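Maleylpyruvate isomerase (Ralstonia sp., PDB 2JL4) catalyses the glutathione-dependent isomerisation of maleylpyruvate to fumarylpyruvate, a step in the bacterial degradation of naphthalene. Local coordinates at residues A[46-51]-A[62-67]. Sequence-based numbering, arbitrary orientation.
Sequences ALNPQQ and VLIQSP. With GSH (glutathione), chain C.
From Leu-47 to Gln-50 the irregular chain of 46-51 runs in nearly the same direction as 62-65, 24° apart, and its CA atoms come no nearer than 6.7 Å, between Leu-47 and Val-62. There Val-62 CG1 comes up to the backbone O of Leu-47, 3.3 Å away, while Leu-47 CD2 and Val-62 CG2 meet more loosely at 4.1 Å. Next, the methyl CG2 of Ile-64 lies over the flat face of the Asn-48 amide, 3.4 Å from its CG. Two bonds hold that amide: OD1 accepts from the backbone N of Gln-50, which stands above the carbonyl plane, in an Asx turn, and ND2 bonds weakly to Leu-52 O. This is the thioredoxin-like domain of a zeta-class glutathione transferase, where edge strand 62-64 leads into helix 66-76 and Gln-65 is its N-cap residue. Folding at chi2 (-63°) brings the Gln-65 amide between Gln-50 and the glutathione amine N1, which OE1 binds at 2.7 Å. Its NE2 gives Gln-50 OE1 a weak, bent hydrogen bond (2.8 Å, 129° at the hydrogen). The stronger partner of Gln-50 is Asp-103 of the second subunit, whose OD2 accepts from both glutamine NE2 groups. Ser-66 grips glutathione's gamma-glutamyl carboxylate, N to O12 and OG to O11.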
ATOM      1  N   ALA A  46      -6.692 -22.066  -0.349  1.00 36.20           N
ATOM      2  CA  ALA A  46      -6.238 -22.728  -1.570  1.00 36.29           C
ATOM      3  C   ALA A  46      -6.150 -21.767  -2.761  1.00 36.18           C
ATOM      4  O   ALA A  46      -5.295 -21.942  -3.628  1.00 36.94           O
ATOM      5  CB  ALA A  46      -7.144 -23.904  -1.906  1.00 36.36           C
ATOM      6  N   LEU A  47      -7.044 -20.774  -2.808  1.00 35.31           N
ATOM      7  CA  LEU A  47      -7.039 -19.749  -3.858  1.00 35.72           C
ATOM      8  C   LEU A  47      -6.078 -18.604  -3.558  1.00 35.78           C
ATOM      9  O   LEU A  47      -5.320 -18.165  -4.432  1.00 38.10           O
ATOM     10  CB  LEU A  47      -8.438 -19.162  -4.051  1.00 36.39           C
ATOM     11  CG  LEU A  47      -9.498 -20.026  -4.728  1.00 40.47           C
ATOM     12  CD1 LEU A  47     -10.879 -19.483  -4.407  1.00 37.45           C
ATOM     13  CD2 LEU A  47      -9.268 -20.128  -6.242  1.00 40.73           C
ATOM     14  N   ASN A  48      -6.139 -18.107  -2.325  1.00 34.12           N
ATOM     15  CA  ASN A  48      -5.286 -17.021  -1.865  1.00 33.21           C
ATOM     16  C   ASN A  48      -4.749 -17.310  -0.457  1.00 33.86           C
ATOM     17  O   ASN A  48      -5.488 -17.226   0.539  1.00 33.89           O
ATOM     18  CB  ASN A  48      -6.024 -15.677  -1.934  1.00 31.90           C
ATOM     19  CG  ASN A  48      -5.241 -14.538  -1.297  1.00 28.42           C
ATOM     20  OD1 ASN A  48      -4.066 -14.673  -0.976  1.00 29.92           O
ATOM     21  ND2 ASN A  48      -5.898 -13.407  -1.113  1.00 24.72           N
ATOM     22  N   PRO A  49      -3.457 -17.666  -0.376  1.00 34.01           N
ATOM     23  CA  PRO A  49      -2.821 -18.007   0.900  1.00 33.55           C
ATOM     24  C   PRO A  49      -2.897 -16.879   1.922  1.00 31.24           C
ATOM     25  O   PRO A  49      -2.939 -17.155   3.118  1.00 31.62           O
ATOM     26  CB  PRO A  49      -1.357 -18.299   0.512  1.00 33.11           C
ATOM     27  CG  PRO A  49      -1.177 -17.665  -0.837  1.00 35.92           C
ATOM     28  CD  PRO A  49      -2.520 -17.794  -1.506  1.00 34.40           C
ATOM     29  N   GLN A  50      -2.934 -15.632   1.455  1.00 30.25           N
ATOM     30  CA  GLN A  50      -3.029 -14.481   2.357  1.00 29.41           C
ATOM     31  C   GLN A  50      -4.427 -14.367   2.986  1.00 30.05           C
ATOM     32  O   GLN A  50      -4.589 -13.767   4.062  1.00 31.00           O
ATOM     33  CB  GLN A  50      -2.634 -13.189   1.632  1.00 29.44           C
ATOM     34  CG  GLN A  50      -2.254 -12.034   2.557  1.00 25.84           C
ATOM     35  CD  GLN A  50      -1.923 -10.751   1.802  1.00 27.35           C
ATOM     36  OE1 GLN A  50      -2.100 -10.664   0.590  1.00 27.53           O
ATOM     37  NE2 GLN A  50      -1.445  -9.747   2.524  1.00 25.71           N
ATOM     38  N   GLN A  51      -5.415 -14.965   2.317  1.00 27.68           N
ATOM     39  CA  GLN A  51      -6.805 -15.021   2.796  1.00 27.79           C
ATOM     40  C   GLN A  51      -7.419 -13.634   2.949  1.00 26.21           C
ATOM     41  O   GLN A  51      -7.990 -13.293   3.993  1.00 23.64           O
ATOM     42  CB  GLN A  51      -6.933 -15.857   4.092  1.00 26.91           C
ATOM     43  CG  GLN A  51      -6.745 -17.352   3.866  1.00 28.37           C
ATOM     44  CD  GLN A  51      -6.759 -18.164   5.149  1.00 28.80           C
ATOM     45  OE1 GLN A  51      -5.796 -18.163   5.904  1.00 34.76           O
ATOM     46  NE2 GLN A  51      -7.847 -18.876   5.384  1.00 27.29           N
ATOM     47  N   VAL A  62      -4.248 -17.538 -10.503  1.00 40.01           N
ATOM     48  CA  VAL A  62      -4.917 -16.719  -9.497  1.00 37.35           C
ATOM     49  C   VAL A  62      -4.003 -15.581  -9.037  1.00 35.78           C
ATOM     50  O   VAL A  62      -2.943 -15.802  -8.441  1.00 35.98           O
ATOM     51  CB  VAL A  62      -5.419 -17.537  -8.282  1.00 37.50           C
ATOM     52  CG1 VAL A  62      -6.117 -16.627  -7.289  1.00 35.64           C
ATOM     53  CG2 VAL A  62      -6.364 -18.644  -8.735  1.00 39.38           C
ATOM     54  N   LEU A  63      -4.440 -14.363  -9.333  1.00 33.51           N
ATOM     55  CA  LEU A  63      -3.728 -13.154  -8.975  1.00 31.04           C
ATOM     56  C   LEU A  63      -4.258 -12.600  -7.669  1.00 30.87           C
ATOM     57  O   LEU A  63      -5.475 -12.577  -7.445  1.00 31.36           O
ATOM     58  CB  LEU A  63      -3.907 -12.101 -10.067  1.00 29.48           C
ATOM     59  CG  LEU A  63      -3.506 -12.465 -11.493  1.00 29.50           C
ATOM     60  CD1 LEU A  63      -3.903 -11.323 -12.400  1.00 29.01           C
ATOM     61  CD2 LEU A  63      -2.005 -12.741 -11.584  1.00 27.59           C
ATOM     62  N   ILE A  64      -3.339 -12.146  -6.819  1.00 29.35           N
ATOM     63  CA  ILE A  64      -3.686 -11.479  -5.562  1.00 28.62           C
ATOM     64  C   ILE A  64      -3.023 -10.094  -5.514  1.00 29.02           C
ATOM     65  O   ILE A  64      -2.146  -9.795  -6.343  1.00 26.21           O
ATOM     66  CB  ILE A  64      -3.306 -12.337  -4.323  1.00 28.81           C
ATOM     67  CG1 ILE A  64      -1.776 -12.522  -4.232  1.00 27.30           C
ATOM     68  CG2 ILE A  64      -4.040 -13.699  -4.365  1.00 23.70           C
ATOM     69  CD1 ILE A  64      -1.246 -12.753  -2.813  1.00 25.19           C
ATOM     70  N   GLN A  65      -3.462  -9.270  -4.552  1.00 28.38           N
ATOM     71  CA  GLN A  65      -3.016  -7.877  -4.359  1.00 27.76           C
ATOM     72  C   GLN A  65      -3.561  -6.912  -5.410  1.00 29.22           C
ATOM     73  O   GLN A  65      -3.003  -6.783  -6.508  1.00 29.99           O
ATOM     74  CB  GLN A  65      -1.491  -7.754  -4.243  1.00 26.57           C
ATOM     75  CG  GLN A  65      -0.924  -8.278  -2.929  1.00 25.35           C
ATOM     76  CD  GLN A  65      -1.411  -7.511  -1.712  1.00 22.55           C
ATOM     77  OE1 GLN A  65      -1.641  -6.296  -1.759  1.00 21.26           O
ATOM     78  NE2 GLN A  65      -1.553  -8.214  -0.607  1.00 22.56           N
ATOM     79  N   SER A  66      -4.635  -6.209  -5.045  1.00 28.72           N
ATOM     80  CA  SER A  66      -5.319  -5.302  -5.967  1.00 26.82           C
ATOM     81  C   SER A  66      -4.416  -4.237  -6.607  1.00 26.14           C
ATOM     82  O   SER A  66      -4.586  -3.950  -7.784  1.00 26.19           O
ATOM     83  CB  SER A  66      -6.602  -4.701  -5.342  1.00 24.20           C
ATOM     84  OG  SER A  66      -6.331  -3.648  -4.439  1.00 27.15           O
ATOM     85  N   PRO A  67      -3.452  -3.657  -5.853  1.00 27.78           N
ATOM     86  CA  PRO A  67      -2.550  -2.685  -6.496  1.00 27.27           C
ATOM     87  C   PRO A  67      -1.766  -3.296  -7.656  1.00 27.33           C
ATOM     88  O   PRO A  67      -1.643  -2.662  -8.703  1.00 27.93           O
ATOM     89  CB  PRO A  67      -1.588  -2.299  -5.371  1.00 26.79           C
ATOM     90  CG  PRO A  67      -2.345  -2.546  -4.127  1.00 29.57           C
ATOM     91  CD  PRO A  67      -3.117  -3.807  -4.423  1.00 29.69           C
TER
HETATM   92  N1  GSH C1213      -3.465  -5.080  -0.191  1.00 30.38           N
HETATM   93  CA1 GSH C1213      -4.611  -5.956  -0.324  1.00 28.86           C
HETATM   94  C1  GSH C1213      -5.239  -5.752  -1.680  1.00 27.65           C
HETATM   95  O11 GSH C1213      -5.422  -4.585  -2.051  1.00 26.25           O
HETATM   96  O12 GSH C1213      -5.557  -6.742  -2.379  1.00 22.95           O
HETATM   97  CB1 GSH C1213      -5.617  -5.664   0.787  1.00 27.24           C
HETATM   98  CG1 GSH C1213      -6.775  -6.659   0.733  1.00 26.63           C
HETATM   99  CD1 GSH C1213      -7.685  -6.519   1.936  1.00 27.80           C
HETATM  100  OE1 GSH C1213      -7.245  -6.093   2.996  1.00 26.07           O
HETATM  101  N2  GSH C1213      -8.954  -6.888   1.748  1.00 23.86           N
HETATM  102  CA2 GSH C1213      -9.974  -6.835   2.785  1.00 26.36           C
HETATM  103  C2  GSH C1213     -10.217  -8.181   3.424  1.00 25.44           C
HETATM  104  O2  GSH C1213     -10.177  -9.208   2.770  1.00 27.65           O
HETATM  105  CB2 GSH C1213     -11.281  -6.320   2.191  1.00 27.72           C
HETATM  106  SG2 GSH C1213     -11.233  -4.561   1.747  1.00 32.80           S
HETATM  107  N3  GSH C1213     -10.484  -8.198   4.717  1.00 23.54           N
HETATM  108  CA3 GSH C1213     -10.740  -9.433   5.431  1.00 23.26           C
HETATM  109  C3  GSH C1213     -10.303  -9.338   6.869  1.00 24.68           C
HETATM  110  O31 GSH C1213      -9.849  -8.255   7.300  1.00 28.11           O
HETATM  111  O32 GSH C1213     -10.419 -10.354   7.579  1.00 28.01           O